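Local coordinates for SspB protein (Streptomyces clavuligerus, PDB 6JUF) that probably acts as a metal-dependent DNA nuclease in a phosphorothioation-sensing bacterial defence system directed against phages, at residues S12-H17 with W127-Y132; H17-P22 with I176-V181; A231-Y236 with D315-N320; T88-W93 with L309-L314. All coordinates share one frame; numbering follows the deposited sequence.

Interaction 1 of 4, residues S12-H17 with W127-Y132; sequences SSFARH and WAPSWY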
# COMPACT_ATOMS: atom_id res chain seq x y z
N SER B 12 -6.61 2.82 -28.09
CA SER B 12 -6.90 4.24 -27.90
C SER B 12 -7.80 4.39 -26.66
O SER B 12 -9.02 4.38 -26.71
CB SER B 12 -7.60 4.81 -29.15
OG SER B 12 -7.81 6.18 -28.92
N SER B 13 -7.17 4.41 -25.50
CA SER B 13 -7.87 4.55 -24.25
C SER B 13 -7.18 5.64 -23.44
O SER B 13 -6.02 5.47 -23.04
CB SER B 13 -7.86 3.20 -23.50
OG SER B 13 -8.53 3.32 -22.24
N PHE B 14 -7.90 6.74 -23.16
CA PHE B 14 -7.35 7.89 -22.43
C PHE B 14 -8.32 8.37 -21.35
O PHE B 14 -9.53 8.51 -21.61
CB PHE B 14 -7.06 9.06 -23.41
CG PHE B 14 -6.05 8.69 -24.47
CD1 PHE B 14 -4.67 8.90 -24.25
CD2 PHE B 14 -6.47 8.06 -25.65
CE1 PHE B 14 -3.75 8.47 -25.21
CE2 PHE B 14 -5.54 7.69 -26.60
CZ PHE B 14 -4.21 7.88 -26.38
N ALA B 15 -7.79 8.56 -20.14
CA ALA B 15 -8.47 9.22 -19.01
C ALA B 15 -9.69 8.45 -18.52
O ALA B 15 -10.52 9.01 -17.85
CB ALA B 15 -8.83 10.67 -19.35
N ARG B 16 -9.83 7.17 -18.87
CA ARG B 16 -11.03 6.41 -18.39
C ARG B 16 -10.94 6.13 -16.88
O ARG B 16 -11.95 5.74 -16.26
CB ARG B 16 -11.13 5.08 -19.13
CG ARG B 16 -11.14 5.20 -20.64
CD ARG B 16 -12.51 5.17 -21.21
NE ARG B 16 -12.48 5.19 -22.69
CZ ARG B 16 -13.22 4.37 -23.45
NH1 ARG B 16 -14.04 3.45 -22.88
NH2 ARG B 16 -13.16 4.44 -24.78
N HIS B 17 -9.76 6.33 -16.25
CA HIS B 17 -9.61 6.21 -14.80
C HIS B 17 -10.08 7.47 -14.11
O HIS B 17 -10.14 7.53 -12.87
CB HIS B 17 -8.11 6.03 -14.48
CG HIS B 17 -7.22 6.92 -15.33
ND1 HIS B 17 -7.13 8.27 -15.11
CD2 HIS B 17 -6.43 6.65 -16.45
CE1 HIS B 17 -6.27 8.80 -16.07
NE2 HIS B 17 -5.87 7.78 -16.86
N TRP B 127 -3.75 -1.10 -22.54
CA TRP B 127 -4.84 -0.15 -22.28
C TRP B 127 -4.35 1.16 -21.80
O TRP B 127 -5.17 2.01 -21.47
CB TRP B 127 -5.86 -0.73 -21.27
CG TRP B 127 -6.56 -1.92 -21.83
CD1 TRP B 127 -6.30 -3.29 -21.60
CD2 TRP B 127 -7.62 -1.88 -22.83
NE1 TRP B 127 -7.12 -4.06 -22.40
CE2 TRP B 127 -7.92 -3.27 -23.15
CE3 TRP B 127 -8.28 -0.86 -23.51
CZ2 TRP B 127 -8.87 -3.60 -24.07
CZ3 TRP B 127 -9.24 -1.23 -24.44
CH2 TRP B 127 -9.52 -2.56 -24.72
N ALA B 128 -3.04 1.37 -21.74
CA ALA B 128 -2.51 2.63 -21.18
C ALA B 128 -1.55 3.36 -22.11
O ALA B 128 -0.34 3.43 -21.82
CB ALA B 128 -1.89 2.37 -19.78
N PRO B 129 -2.06 3.87 -23.24
CA PRO B 129 -1.11 4.47 -24.22
C PRO B 129 -0.23 5.57 -23.63
O PRO B 129 0.93 5.71 -24.02
CB PRO B 129 -2.03 4.98 -25.35
CG PRO B 129 -3.45 4.95 -24.74
CD PRO B 129 -3.44 3.77 -23.79
N SER B 130 -0.80 6.38 -22.75
CA SER B 130 -0.03 7.50 -22.15
C SER B 130 1.15 6.99 -21.35
O SER B 130 2.26 7.56 -21.41
CB SER B 130 -0.89 8.46 -21.34
OG SER B 130 -1.72 9.20 -22.21
N TRP B 131 0.90 5.92 -20.61
CA TRP B 131 2.01 5.26 -19.88
C TRP B 131 3.05 4.68 -20.81
O TRP B 131 4.26 4.80 -20.55
CB TRP B 131 1.45 4.10 -19.04
CG TRP B 131 0.88 4.53 -17.68
CD1 TRP B 131 1.42 4.22 -16.45
CD2 TRP B 131 -0.37 5.24 -17.40
NE1 TRP B 131 0.61 4.67 -15.42
CE2 TRP B 131 -0.48 5.33 -15.95
CE3 TRP B 131 -1.41 5.80 -18.19
CZ2 TRP B 131 -1.56 5.97 -15.32
CZ3 TRP B 131 -2.46 6.45 -17.56
CH2 TRP B 131 -2.54 6.57 -16.17
N TYR B 132 2.58 4.02 -21.86
CA TYR B 132 3.50 3.47 -22.88
C TYR B 132 4.39 4.59 -23.50
O TYR B 132 5.59 4.45 -23.59
CB TYR B 132 2.74 2.67 -23.97
CG TYR B 132 3.73 1.94 -24.84
CD1 TYR B 132 4.29 2.56 -25.97
CD2 TYR B 132 4.09 0.61 -24.56
CE1 TYR B 132 5.21 1.88 -26.76
CE2 TYR B 132 5.03 -0.06 -25.34
CZ TYR B 132 5.59 0.59 -26.41
OH TYR B 132 6.50 -0.07 -27.18
O HOH W 1 -3.78 6.37 -21.55

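Interaction 2 of 4, residues H17-P22 with I176-V181; sequences HETFAP and ITKMYV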
# COMPACT_ATOMS: atom_id res chain seq x y z
N HIS B 17 -9.76 6.33 -16.25
CA HIS B 17 -9.61 6.21 -14.80
C HIS B 17 -10.08 7.47 -14.11
O HIS B 17 -10.14 7.53 -12.87
CB HIS B 17 -8.11 6.03 -14.48
CG HIS B 17 -7.22 6.92 -15.33
ND1 HIS B 17 -7.13 8.27 -15.11
CD2 HIS B 17 -6.43 6.65 -16.45
CE1 HIS B 17 -6.27 8.80 -16.07
NE2 HIS B 17 -5.87 7.78 -16.86
N GLU B 18 -10.42 8.49 -14.88
CA GLU B 18 -10.88 9.82 -14.35
C GLU B 18 -9.96 10.40 -13.31
O GLU B 18 -10.39 11.07 -12.36
CB GLU B 18 -12.36 9.74 -13.82
CG GLU B 18 -13.29 9.37 -14.98
CD GLU B 18 -14.72 9.12 -14.56
OE1 GLU B 18 -15.28 10.11 -14.08
OE2 GLU B 18 -15.29 8.03 -14.80
N THR B 19 -8.67 10.21 -13.53
CA THR B 19 -7.56 10.65 -12.65
C THR B 19 -7.43 9.89 -11.35
O THR B 19 -6.60 10.26 -10.51
CB THR B 19 -7.48 12.20 -12.33
OG1 THR B 19 -8.42 12.61 -11.33
CG2 THR B 19 -7.69 13.05 -13.61
N PHE B 20 -8.22 8.83 -11.14
CA PHE B 20 -7.97 7.93 -10.00
C PHE B 20 -6.81 6.96 -10.32
O PHE B 20 -6.91 6.21 -11.28
CB PHE B 20 -9.20 7.06 -9.78
CG PHE B 20 -10.39 7.82 -9.18
CD1 PHE B 20 -10.29 8.41 -7.92
CD2 PHE B 20 -11.58 7.94 -9.90
CE1 PHE B 20 -11.38 9.08 -7.34
CE2 PHE B 20 -12.68 8.59 -9.33
CZ PHE B 20 -12.56 9.17 -8.07
N ALA B 21 -5.75 7.02 -9.50
CA ALA B 21 -4.62 6.08 -9.62
C ALA B 21 -5.03 4.75 -9.04
O ALA B 21 -6.05 4.67 -8.35
CB ALA B 21 -3.39 6.66 -8.94
N PRO B 22 -4.28 3.67 -9.33
CA PRO B 22 -4.75 2.34 -8.86
C PRO B 22 -4.82 2.25 -7.33
O PRO B 22 -4.04 2.88 -6.63
CB PRO B 22 -3.66 1.37 -9.41
CG PRO B 22 -3.06 2.13 -10.58
CD PRO B 22 -3.11 3.57 -10.21
N ILE B 176 -0.46 9.48 -13.99
CA ILE B 176 0.90 8.84 -13.99
C ILE B 176 1.70 9.41 -12.79
O ILE B 176 2.32 8.66 -12.05
CB ILE B 176 1.63 9.15 -15.31
CG1 ILE B 176 1.06 8.31 -16.45
CG2 ILE B 176 3.13 8.87 -15.17
CD1 ILE B 176 1.38 8.76 -17.88
N THR B 177 1.63 10.72 -12.57
CA THR B 177 2.37 11.34 -11.45
C THR B 177 1.86 10.83 -10.10
O THR B 177 2.67 10.41 -9.27
CB THR B 177 2.19 12.87 -11.49
OG1 THR B 177 2.49 13.32 -12.82
CG2 THR B 177 3.14 13.57 -10.54
N LYS B 178 0.54 10.81 -9.89
CA LYS B 178 -0.04 10.32 -8.63
C LYS B 178 0.29 8.85 -8.38
O LYS B 178 0.41 8.44 -7.21
CB LYS B 178 -1.60 10.49 -8.66
CG LYS B 178 -1.99 11.94 -8.46
CD LYS B 178 -3.47 12.10 -8.14
CE LYS B 178 -4.28 12.16 -9.38
NZ LYS B 178 -5.70 12.22 -8.93
N MET B 179 0.47 8.07 -9.45
CA MET B 179 0.69 6.63 -9.33
C MET B 179 2.14 6.36 -8.86
O MET B 179 2.40 5.40 -8.12
CB MET B 179 0.45 5.95 -10.69
CG MET B 179 0.81 4.44 -10.71
SD MET B 179 0.02 3.73 -12.19
CE MET B 179 0.65 2.07 -12.03
N TYR B 180 3.10 7.16 -9.37
CA TYR B 180 4.51 6.82 -9.15
C TYR B 180 5.34 7.70 -8.21
O TYR B 180 6.42 7.26 -7.78
CB TYR B 180 5.27 6.75 -10.50
CG TYR B 180 4.76 5.67 -11.45
CD1 TYR B 180 5.05 4.30 -11.20
CD2 TYR B 180 3.99 5.98 -12.56
CE1 TYR B 180 4.54 3.30 -12.06
CE2 TYR B 180 3.50 4.99 -13.39
CZ TYR B 180 3.78 3.66 -13.16
OH TYR B 180 3.31 2.71 -14.03
N VAL B 181 4.94 8.95 -7.94
CA VAL B 181 5.75 9.87 -7.14
C VAL B 181 5.35 9.79 -5.65
O VAL B 181 4.23 9.37 -5.31
CB VAL B 181 5.68 11.36 -7.62
CG1 VAL B 181 5.96 11.45 -9.11
CG2 VAL B 181 4.37 12.03 -7.24

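Interaction 3 of 4, residues A231-Y236 with D315-N320; sequences ARIIAY and DEQYDN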
# COMPACT_ATOMS: atom_id res chain seq x y z
N ALA B 231 15.54 -10.35 -9.18
CA ALA B 231 16.12 -10.94 -10.41
C ALA B 231 15.16 -11.78 -11.23
O ALA B 231 15.15 -11.67 -12.46
CB ALA B 231 17.35 -11.76 -10.04
N ARG B 232 14.33 -12.61 -10.58
CA ARG B 232 13.40 -13.44 -11.35
C ARG B 232 12.28 -12.61 -12.00
O ARG B 232 11.72 -13.00 -12.99
CB ARG B 232 12.82 -14.58 -10.50
CG ARG B 232 13.93 -15.63 -10.23
CD ARG B 232 13.38 -16.85 -9.48
NE ARG B 232 13.15 -16.52 -8.09
CZ ARG B 232 13.27 -17.36 -7.05
NH1 ARG B 232 13.68 -18.60 -7.22
NH2 ARG B 232 13.02 -16.93 -5.82
N ILE B 233 11.95 -11.43 -11.42
CA ILE B 233 10.97 -10.56 -12.12
C ILE B 233 11.57 -9.95 -13.40
O ILE B 233 10.94 -9.93 -14.46
CB ILE B 233 10.39 -9.45 -11.19
CG1 ILE B 233 9.62 -10.01 -9.98
CG2 ILE B 233 9.51 -8.48 -12.01
CD1 ILE B 233 8.41 -10.86 -10.32
N ILE B 234 12.83 -9.52 -13.29
CA ILE B 234 13.61 -9.07 -14.47
C ILE B 234 13.68 -10.18 -15.54
O ILE B 234 13.34 -9.97 -16.71
CB ILE B 234 15.01 -8.57 -14.07
CG1 ILE B 234 14.88 -7.31 -13.17
CG2 ILE B 234 15.83 -8.24 -15.31
CD1 ILE B 234 16.18 -6.92 -12.42
N ALA B 235 14.11 -11.38 -15.11
CA ALA B 235 14.24 -12.50 -16.07
C ALA B 235 12.91 -12.89 -16.73
O ALA B 235 12.83 -13.12 -17.94
CB ALA B 235 14.91 -13.68 -15.38
N TYR B 236 11.85 -12.95 -15.91
CA TYR B 236 10.53 -13.23 -16.46
C TYR B 236 10.18 -12.18 -17.57
O TYR B 236 9.69 -12.52 -18.63
CB TYR B 236 9.47 -13.21 -15.32
CG TYR B 236 8.07 -12.86 -15.86
CD1 TYR B 236 7.30 -13.80 -16.49
CD2 TYR B 236 7.56 -11.54 -15.72
CE1 TYR B 236 6.03 -13.47 -17.00
CE2 TYR B 236 6.31 -11.20 -16.20
CZ TYR B 236 5.56 -12.17 -16.88
OH TYR B 236 4.35 -11.82 -17.39
N ASP B 315 6.91 -18.35 -11.61
CA ASP B 315 6.28 -19.16 -10.60
C ASP B 315 7.30 -19.53 -9.53
O ASP B 315 6.92 -19.62 -8.34
CB ASP B 315 5.66 -20.39 -11.22
CG ASP B 315 4.51 -20.96 -10.38
OD1 ASP B 315 3.86 -20.15 -9.68
OD2 ASP B 315 4.24 -22.16 -10.47
N GLU B 316 8.55 -19.74 -9.90
CA GLU B 316 9.57 -20.05 -8.90
C GLU B 316 9.71 -18.92 -7.90
O GLU B 316 9.92 -19.14 -6.70
CB GLU B 316 10.88 -20.28 -9.58
CG GLU B 316 10.88 -21.62 -10.27
CD GLU B 316 11.98 -21.72 -11.27
OE1 GLU B 316 12.97 -21.01 -11.06
OE2 GLU B 316 11.88 -22.57 -12.20
N GLN B 317 9.62 -17.69 -8.38
CA GLN B 317 9.72 -16.54 -7.54
C GLN B 317 8.64 -16.52 -6.47
O GLN B 317 8.82 -15.92 -5.42
CB GLN B 317 9.59 -15.29 -8.43
CG GLN B 317 9.60 -13.94 -7.68
CD GLN B 317 10.86 -13.64 -6.87
OE1 GLN B 317 11.91 -14.22 -7.07
NE2 GLN B 317 10.75 -12.64 -5.94
N TYR B 318 7.53 -17.19 -6.74
CA TYR B 318 6.42 -17.27 -5.78
C TYR B 318 6.17 -18.66 -5.23
O TYR B 318 5.04 -18.99 -4.83
CB TYR B 318 5.14 -16.69 -6.41
CG TYR B 318 5.26 -15.21 -6.60
CD1 TYR B 318 4.95 -14.35 -5.57
CD2 TYR B 318 5.81 -14.68 -7.78
CE1 TYR B 318 5.07 -12.98 -5.72
CE2 TYR B 318 5.97 -13.32 -7.95
CZ TYR B 318 5.60 -12.48 -6.92
OH TYR B 318 5.75 -11.11 -7.02
N ASP B 319 7.24 -19.45 -5.17
CA ASP B 319 7.17 -20.78 -4.56
C ASP B 319 6.22 -21.75 -5.26
O ASP B 319 5.58 -22.60 -4.59
CB ASP B 319 6.86 -20.63 -3.07
CG ASP B 319 8.14 -20.61 -2.22
OD1 ASP B 319 9.28 -20.51 -2.75
OD2 ASP B 319 8.00 -20.71 -1.01
N ASN B 320 6.17 -21.66 -6.60
CA ASN B 320 5.49 -22.64 -7.43
C ASN B 320 4.04 -22.80 -7.04
O ASN B 320 3.56 -23.89 -6.67
CB ASN B 320 6.31 -23.94 -7.40
CG ASN B 320 7.72 -23.73 -7.93
OD1 ASN B 320 8.71 -24.05 -7.24
ND2 ASN B 320 7.82 -23.18 -9.12
O HOH W 2 14.46 -13.28 -7.71
O HOH W 3 14.71 -19.98 -9.68

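Interaction 4 of 4, residues T88-W93 with L309-L314; sequences TWEARW and LAWDVL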
# COMPACT_ATOMS: atom_id res chain seq x y z
N THR B 88 -8.77 -13.08 -15.77
CA THR B 88 -7.78 -13.78 -16.54
C THR B 88 -7.14 -14.83 -15.68
O THR B 88 -7.21 -14.74 -14.41
CB THR B 88 -6.71 -12.80 -17.02
OG1 THR B 88 -6.11 -12.20 -15.85
CG2 THR B 88 -7.29 -11.71 -17.88
N TRP B 89 -6.46 -15.78 -16.27
CA TRP B 89 -5.73 -16.79 -15.50
C TRP B 89 -4.67 -16.10 -14.68
O TRP B 89 -4.38 -16.55 -13.57
CB TRP B 89 -5.17 -17.81 -16.48
CG TRP B 89 -4.31 -18.86 -15.78
CD1 TRP B 89 -4.72 -20.11 -15.31
CD2 TRP B 89 -2.87 -18.79 -15.46
NE1 TRP B 89 -3.66 -20.81 -14.78
CE2 TRP B 89 -2.53 -20.05 -14.80
CE3 TRP B 89 -1.89 -17.82 -15.62
CZ2 TRP B 89 -1.22 -20.35 -14.40
CZ3 TRP B 89 -0.61 -18.09 -15.18
CH2 TRP B 89 -0.27 -19.34 -14.60
N GLU B 90 -4.07 -15.00 -15.19
CA GLU B 90 -3.09 -14.30 -14.40
C GLU B 90 -3.64 -13.75 -13.09
O GLU B 90 -2.95 -13.71 -12.04
CB GLU B 90 -2.36 -13.16 -15.23
CG GLU B 90 -1.39 -13.70 -16.27
CD GLU B 90 -2.02 -14.31 -17.50
OE1 GLU B 90 -3.28 -14.15 -17.74
OE2 GLU B 90 -1.27 -14.92 -18.25
N ALA B 91 -4.88 -13.25 -13.11
CA ALA B 91 -5.51 -12.76 -11.90
C ALA B 91 -5.75 -13.94 -10.95
O ALA B 91 -5.49 -13.81 -9.73
CB ALA B 91 -6.84 -12.07 -12.20
N ARG B 92 -6.17 -15.10 -11.45
CA ARG B 92 -6.31 -16.29 -10.58
C ARG B 92 -4.93 -16.63 -9.96
O ARG B 92 -4.90 -17.00 -8.79
CB ARG B 92 -6.82 -17.48 -11.40
CG ARG B 92 -6.77 -18.84 -10.72
CD ARG B 92 -7.69 -18.86 -9.51
NE ARG B 92 -7.67 -20.14 -8.75
CZ ARG B 92 -6.82 -20.42 -7.77
NH1 ARG B 92 -5.81 -19.59 -7.44
NH2 ARG B 92 -6.92 -21.60 -7.14
N TRP B 93 -3.85 -16.55 -10.72
CA TRP B 93 -2.54 -16.92 -10.22
C TRP B 93 -2.08 -15.92 -9.16
O TRP B 93 -1.46 -16.31 -8.18
CB TRP B 93 -1.58 -17.04 -11.40
CG TRP B 93 -0.15 -17.23 -10.97
CD1 TRP B 93 0.53 -18.42 -10.75
CD2 TRP B 93 0.82 -16.16 -10.74
NE1 TRP B 93 1.82 -18.16 -10.35
CE2 TRP B 93 2.05 -16.80 -10.34
CE3 TRP B 93 0.77 -14.75 -10.82
CZ2 TRP B 93 3.22 -16.07 -10.03
CZ3 TRP B 93 1.96 -14.05 -10.55
CH2 TRP B 93 3.14 -14.72 -10.12
N LEU B 309 9.01 -20.65 -20.42
CA LEU B 309 10.17 -20.51 -19.52
C LEU B 309 9.98 -19.28 -18.63
O LEU B 309 10.33 -19.30 -17.46
CB LEU B 309 11.51 -20.43 -20.28
CG LEU B 309 11.81 -21.74 -21.06
CD1 LEU B 309 12.99 -21.43 -21.99
CD2 LEU B 309 12.16 -22.77 -19.99
N ALA B 310 9.42 -18.21 -19.18
CA ALA B 310 9.17 -17.03 -18.41
C ALA B 310 8.29 -17.39 -17.21
O ALA B 310 8.56 -16.90 -16.10
CB ALA B 310 8.46 -15.97 -19.27
N TRP B 311 7.25 -18.17 -17.43
CA TRP B 311 6.40 -18.57 -16.37
C TRP B 311 7.01 -19.55 -15.39
O TRP B 311 6.59 -19.55 -14.25
CB TRP B 311 5.03 -19.01 -16.89
CG TRP B 311 4.22 -17.78 -17.12
CD1 TRP B 311 4.09 -17.02 -18.27
CD2 TRP B 311 3.43 -17.10 -16.13
NE1 TRP B 311 3.29 -15.96 -18.06
CE2 TRP B 311 2.86 -15.95 -16.79
CE3 TRP B 311 3.15 -17.32 -14.78
CZ2 TRP B 311 2.05 -15.03 -16.11
CZ3 TRP B 311 2.32 -16.45 -14.11
CH2 TRP B 311 1.78 -15.30 -14.77
N ASP B 312 7.88 -20.46 -15.80
CA ASP B 312 8.64 -21.25 -14.81
C ASP B 312 9.39 -20.32 -13.88
O ASP B 312 9.36 -20.51 -12.66
CB ASP B 312 9.63 -22.21 -15.48
CG ASP B 312 8.95 -23.33 -16.26
OD1 ASP B 312 7.75 -23.59 -15.96
OD2 ASP B 312 9.59 -23.90 -17.18
N VAL B 313 10.11 -19.36 -14.44
CA VAL B 313 10.95 -18.47 -13.65
C VAL B 313 10.05 -17.63 -12.71
O VAL B 313 10.33 -17.46 -11.54
CB VAL B 313 11.71 -17.51 -14.60
CG1 VAL B 313 12.36 -16.33 -13.88
CG2 VAL B 313 12.78 -18.27 -15.37
N LEU B 314 8.95 -17.13 -13.22
CA LEU B 314 8.06 -16.31 -12.40
C LEU B 314 7.37 -17.15 -11.30
O LEU B 314 7.30 -16.73 -10.20
CB LEU B 314 6.98 -15.64 -13.27
CG LEU B 314 6.00 -14.72 -12.54
CD1 LEU B 314 6.73 -13.63 -11.74
CD2 LEU B 314 5.03 -14.06 -13.52

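Interaction 1 of 4, residues S12-H17 with W127-Y132
Water 1 joins the two backbones: it donates to Ser13 O at 2.8 Å and accepts from Ser130 N at 3.2 Å. The N-H it takes lies in the first turn of helix 129-137, where no carbonyl of the preceding turn is available, and no direct hydrogen bond links 12-17 to 127-132. Beside the water, the pyrrolidine of Pro129 presses on the same stretch of backbone, with CG 3.1 Å from Ser13 O. That CG also lies over one face of the Phe14 ring in a CH-pi contact, 3.8 Å from the centroid and offset toward the rim at CZ. Ser130 OG comes instead to the edge of the phenyl ring, 3.6 Å from Phe14 CD1, and bonds to Asp172 of helix 166-180. With CG wedged between the backbone N and the carbonyl carbon (chi1 41°), the His17 imidazole is directed toward helix 129-137, and its NE2 reaches the rim of the Trp131 indole in that ring's plane, 3.6 Å from CH2. The two rings are inclined at 76°. At the other end Ser13 CB sits at the edge of Trp127, whose indole stacks on His11. Asp172 ties the loop to two helices in this buried corner of the DUF4007 fold. Its OD1 takes His17 NE2 and Ala15 N and its OD2 Ser130 OG, fixing the imidazole's rotation next to Glu18, which binds magnesium in another structure.

Interaction 2 of 4, residues H17-P22 with I176-V181
Lys178 NZ donates to Thr19 O at 2.7 Å, tilted 27° from the carbonyl plane, and this is the polar link between the loop 17-22 and the last turn of helix 166-180. Lys178 bends at chi3 (-86°) to bring NZ to this carbonyl, and the threonine hydroxyl stays farther off, OG1 lying 3.6 Å from NZ. That hydroxyl is turned back within the loop, where OG1 donates to Glu18 O at 2.7 Å. The loop itself makes a type I' turn from His17 to Phe20, and Thr19 N donates to His17 ND1 at 2.9 Å, nearly in the imidazole plane. The apolar contacts lie alongside. Ala21 CB rests against the helix backbone, 4.1 Å from Met179 CA, and Pro22 CD touches Met179 SD at 3.7 Å, the two side chains crossing at about a right angle. Met179 SD also meets the indole of Trp131. Glu18, which binds magnesium in another structure of this protein, though no metal is bound in this chain, stands at the second position of the turn. The lysine bond and the imidazole bond thus hold the backbone just after Glu18, which probably limits how far the metal-binding turn can move.

Interaction 3 of 4, residues A231-Y236 with D315-N320
A Schellman motif closes helix 306-317 where Arg232 of helix 231-243 meets Gln317: Asn320 N bonds to Asp315 O, Asp319 N bonds to Glu316 O, and Asp319 has positive phi. Tyr318 N also donates to Asp315 O, from the face opposite Asn320 N. Across the contact the principal acceptor is Gln317 OE1. Arg232 NE donates to it at 2.8 Å with an angle of 157°, lying in the carbonyl plane of the amide, while NH2 adds a weak bond to the same oxygen. OE1 meets the guanidinium at its edge, in its plane, although the amide plane is turned 68° from it. Water 2 also donates to OE1 and accepts from Arg232 N, which lies in the first turn of its helix. One face of the guanidinium lies over the backbone at Glu316 O and Gln317 N. Arg232 NH1 bonds to water 3, which stands near Glu316 OE1; the two charged groups are too far apart for a salt bridge, and OE1 has His286 as its protein partner. Tyr318 OH bonds to Ser109. Next to the polar group, Ile233 sends CD1 to the edge of the Tyr318 ring, 4.2 Å from CE2, and to Gln317 CG at the same distance.

Interaction 4 of 4, residues T88-W93 with L309-L314
Helices 89-93 and 309-314 run nearly parallel, their N-to-C directions 18° apart, but their axes come no closer than 14.1 Å, so large side chains must span the gap. Trp311 does most of this, its six-membered ring meeting two tryptophans of the other helix, one over a face and one at its edge. Trp89 directs the edge of its ring at one face of Trp311, CZ3 to CZ3 at 3.5 Å, with the planes at 74°. Trp311 in turn points its own edge at Trp93: its CZ3 sits centrally over the Trp93 indole, 3.7 Å from CD2, and those planes stand at 87°. Each pair has its six-membered centroids 5.1 Å apart. Trp89 and Trp93 both place CG opposite the backbone N, which sends the two indoles, one helical turn apart, across the gap toward helix 306-317. The three rings thus form an aromatic cluster of successive edge-to-face contacts, joining the short helix 89-95 to helix 306-317 in the interior of the DUF4007 fold. Leu314 lays CD2 on the face of Trp311 opposite Trp89, and its CG reaches Trp93 CH2 at 3.7 Å. From the side, Glu90 bends at chi2 and brings CG to 3.7 Å from Trp311 CZ2, while its carboxylate pairs with Arg330, whose guanidinium also makes a cation-pi contact with Trp311. The indole nitrogens of the first helix are used as well: Trp89 NE1 donates to the Pro328 carbonyl and Trp93 NE1 to the Asp315 carboxylate.

Overall arrangement
The four contacts fall into two pairs on opposite sides of the chain's centre. Interactions 1 and 2, 11 Å apart between centres, share His17 and touch where Trp131 meets Ile176 and Met179, so the loop before helix 24-34 is held by helices 129-137 and 166-180 together. Interactions 3 and 4, with centres 9 Å apart, both use helix 306-317 and join through Trp93 and Asp315. Along the chain, interaction 4 starts between the halves of 1 and 2 and crosses both, while interaction 3 opens after those close and crosses interaction 4. Helix 89-95 thus connects early sequence to the C-terminal half, and the centre of interaction 4 lies about 26 Å from that of interaction 2.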